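Non-catalytic protein 1 (Piromyces equi, PDB 1WCU) probably binds plant cell-wall polysaccharides as a family 29 carbohydrate-binding module and has no catalytic activity of its own. Local coordinates at residues 2-7 against 135-140. Sequence-based numbering, arbitrary orientation.
Sequences VSATYS and IYSTGS
Tyr6 and Ser137 face each other as a non-hydrogen-bonded pair where strands 6-10 and 129-137 meet antiparallel in one sheet of this all-beta module. The Tyr6 ring lies obliquely beside Ser137, with Tyr6 CE1 3.5 Å from Ser137 OG, and Tyr6 CD1 also meets Ile135 CG2; His149 meets the same ring edge-to-face. A small hydroxyl residue suits the spot because, with OG anti to the backbone N (chi1 175°), Ser137 accepts a hydrogen bond from Gly139 N, closing an ST turn, and still fits against Ala4 CB, 3.6 Å from Ser137 OG. With an alanine here, Gly139 N would probably lose this acceptor and the turn would be less firmly fixed. Glycine fits at 139, since a CB there would run into Ala4 CB. One pair along, Ser7 and Tyr136 exchange two backbone hydrogen bonds, and Ser7 OG lies at the edge of the Tyr136 ring, whose OH is hydrogen-bonded to Gly61 O. Past the strand end, Thr138 N still hydrogen-bonds to Thr5 O, but Thr138 OG1, set between its backbone N and carbonyl carbon (chi1 57°), replaces a backbone carbonyl, accepting from Thr5 N at 2.8 Å with a nearly straight N-H...O angle of 166°. A water joins Thr138 OG1 to Thr5 OG1 and Ser3 O.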
ATOM      1  N   VAL A   2      19.191  -2.436 -14.653  1.00 23.35           N
ATOM      2  CA  VAL A   2      19.341  -1.801 -13.319  1.00 23.78           C
ATOM      3  C   VAL A   2      18.918  -2.795 -12.248  1.00 23.95           C
ATOM      4  O   VAL A   2      17.926  -3.515 -12.422  1.00 24.58           O
ATOM      5  CB  VAL A   2      18.475  -0.520 -13.174  1.00 23.77           C
ATOM      6  CG1 VAL A   2      18.937   0.299 -11.976  1.00 24.67           C
ATOM      7  CG2 VAL A   2      18.519   0.329 -14.447  1.00 24.11           C
ATOM      8  N   SER A   3      19.675  -2.838 -11.151  1.00 23.85           N
ATOM      9  CA  SER A   3      19.286  -3.615  -9.968  1.00 23.71           C
ATOM     10  C   SER A   3      18.057  -2.997  -9.292  1.00 23.30           C
ATOM     11  O   SER A   3      17.610  -1.903  -9.658  1.00 24.08           O
ATOM     12  CB  SER A   3      20.460  -3.711  -8.983  1.00 24.21           C
ATOM     13  OG  SER A   3      21.508  -4.508  -9.534  1.00 26.92           O
ATOM     14  N   ALA A   4      17.510  -3.705  -8.311  1.00 22.38           N
ATOM     15  CA  ALA A   4      16.269  -3.274  -7.665  1.00 21.40           C
ATOM     16  C   ALA A   4      16.456  -1.924  -6.988  1.00 20.45           C
ATOM     17  O   ALA A   4      17.458  -1.674  -6.328  1.00 20.71           O
ATOM     18  CB  ALA A   4      15.783  -4.318  -6.656  1.00 21.27           C
ATOM     19  N   THR A   5      15.478  -1.050  -7.186  1.00 19.25           N
ATOM     20  CA  THR A   5      15.448   0.254  -6.564  1.00 19.03           C
ATOM     21  C   THR A   5      14.246   0.240  -5.631  1.00 17.81           C
ATOM     22  O   THR A   5      13.190  -0.247  -6.030  1.00 17.36           O
ATOM     23  CB  THR A   5      15.236   1.320  -7.634  1.00 19.07           C
ATOM     24  OG1 THR A   5      16.284   1.220  -8.621  1.00 21.24           O
ATOM     25  CG2 THR A   5      15.251   2.691  -7.017  1.00 20.29           C
ATOM     26  N   TYR A   6      14.393   0.799  -4.425  1.00 16.98           N
ATOM     27  CA  TYR A   6      13.316   0.817  -3.430  1.00 16.12           C
ATOM     28  C   TYR A   6      12.792   2.215  -3.171  1.00 14.48           C
ATOM     29  O   TYR A   6      13.568   3.176  -3.074  1.00 14.79           O
ATOM     30  CB  TYR A   6      13.792   0.243  -2.090  1.00 18.08           C
ATOM     31  CG  TYR A   6      14.370  -1.124  -2.210  1.00 20.09           C
ATOM     32  CD1 TYR A   6      13.558  -2.242  -2.191  1.00 20.64           C
ATOM     33  CD2 TYR A   6      15.739  -1.303  -2.370  1.00 22.61           C
ATOM     34  CE1 TYR A   6      14.085  -3.505  -2.316  1.00 22.14           C
ATOM     35  CE2 TYR A   6      16.274  -2.560  -2.492  1.00 22.33           C
ATOM     36  CZ  TYR A   6      15.442  -3.658  -2.472  1.00 23.08           C
ATOM     37  OH  TYR A   6      15.948  -4.934  -2.579  1.00 25.52           O
ATOM     38  N   SER A   7      11.473   2.314  -3.050  1.00 12.21           N
ATOM     39  CA  SER A   7      10.786   3.519  -2.571  1.00 12.70           C
ATOM     40  C   SER A   7      10.203   3.170  -1.205  1.00 11.14           C
ATOM     41  O   SER A   7       9.265   2.375  -1.133  1.00 11.18           O
ATOM     42  CB  SER A   7       9.619   3.921  -3.483  1.00 13.60           C
ATOM     43  OG  SER A   7      10.032   4.285  -4.797  1.00 18.12           O
ATOM     44  N   ILE A 135       6.810  -0.535   1.388  1.00  8.39           N
ATOM     45  CA  ILE A 135       8.005  -0.406   0.550  1.00  8.84           C
ATOM     46  C   ILE A 135       7.712  -0.961  -0.834  1.00  8.99           C
ATOM     47  O   ILE A 135       7.234  -2.079  -0.967  1.00  9.41           O
ATOM     48  CB  ILE A 135       9.224  -1.187   1.138  1.00  8.61           C
ATOM     49  CG1 ILE A 135       9.568  -0.690   2.548  1.00  9.57           C
ATOM     50  CG2 ILE A 135      10.438  -1.087   0.205  1.00  9.30           C
ATOM     51  CD1 ILE A 135      10.489  -1.608   3.316  1.00 10.88           C
ATOM     52  N   TYR A 136       8.012  -0.190  -1.867  1.00  8.21           N
ATOM     53  CA  TYR A 136       7.955  -0.655  -3.252  1.00  8.01           C
ATOM     54  C   TYR A 136       9.359  -0.956  -3.778  1.00  7.94           C
ATOM     55  O   TYR A 136      10.282  -0.192  -3.552  1.00  7.86           O
ATOM     56  CB  TYR A 136       7.316   0.422  -4.144  1.00  7.86           C
ATOM     57  CG  TYR A 136       7.485   0.099  -5.617  1.00  7.99           C
ATOM     58  CD1 TYR A 136       6.686  -0.868  -6.236  1.00  8.15           C
ATOM     59  CD2 TYR A 136       8.472   0.702  -6.381  1.00  7.44           C
ATOM     60  CE1 TYR A 136       6.857  -1.213  -7.557  1.00  8.44           C
ATOM     61  CE2 TYR A 136       8.646   0.365  -7.737  1.00  8.15           C
ATOM     62  CZ  TYR A 136       7.848  -0.588  -8.312  1.00  7.09           C
ATOM     63  OH  TYR A 136       8.025  -0.935  -9.639  1.00  7.88           O
ATOM     64  N   SER A 137       9.494  -2.058  -4.501  1.00  7.13           N
ATOM     65  CA  SER A 137      10.732  -2.431  -5.169  1.00  7.94           C
ATOM     66  C   SER A 137      10.472  -2.594  -6.658  1.00  7.86           C
ATOM     67  O   SER A 137       9.472  -3.185  -7.061  1.00  7.86           O
ATOM     68  CB  SER A 137      11.234  -3.760  -4.618  1.00  8.45           C
ATOM     69  OG  SER A 137      12.385  -4.195  -5.329  1.00 10.48           O
ATOM     70  N   THR A 138      11.397  -2.106  -7.486  1.00  8.63           N
ATOM     71  CA  THR A 138      11.323  -2.373  -8.918  1.00  8.94           C
ATOM     72  C   THR A 138      11.630  -3.832  -9.241  1.00  8.76           C
ATOM     73  O   THR A 138      11.330  -4.299 -10.341  1.00  9.89           O
ATOM     74  CB  THR A 138      12.310  -1.506  -9.723  1.00  9.51           C
ATOM     75  OG1 THR A 138      13.633  -1.720  -9.245  1.00 10.91           O
ATOM     76  CG2 THR A 138      11.948  -0.019  -9.591  1.00 10.16           C
ATOM     77  N   GLY A 139      12.225  -4.538  -8.282  1.00  9.33           N
ATOM     78  CA  GLY A 139      12.622  -5.937  -8.476  1.00  9.90           C
ATOM     79  C   GLY A 139      11.477  -6.907  -8.210  1.00 10.63           C
ATOM     80  O   GLY A 139      10.373  -6.517  -7.857  1.00 10.87           O
ATOM     81  N   SER A 140      11.744  -8.193  -8.377  1.00 11.88           N
ATOM     82  CA  SER A 140      10.709  -9.187  -8.155  1.00 11.53           C
ATOM     83  C   SER A 140      10.513  -9.424  -6.666  1.00 11.73           C
ATOM     84  O   SER A 140      11.394  -9.187  -5.843  1.00 11.19           O
ATOM     85  CB  SER A 140      11.103 -10.480  -8.832  1.00 12.80           C
ATOM     86  OG  SER A 140      12.176 -11.051  -8.153  1.00 15.32           O
TER
HETATM   87  O   HOH W   1      15.538  -0.645 -10.799  1.00 29.33           O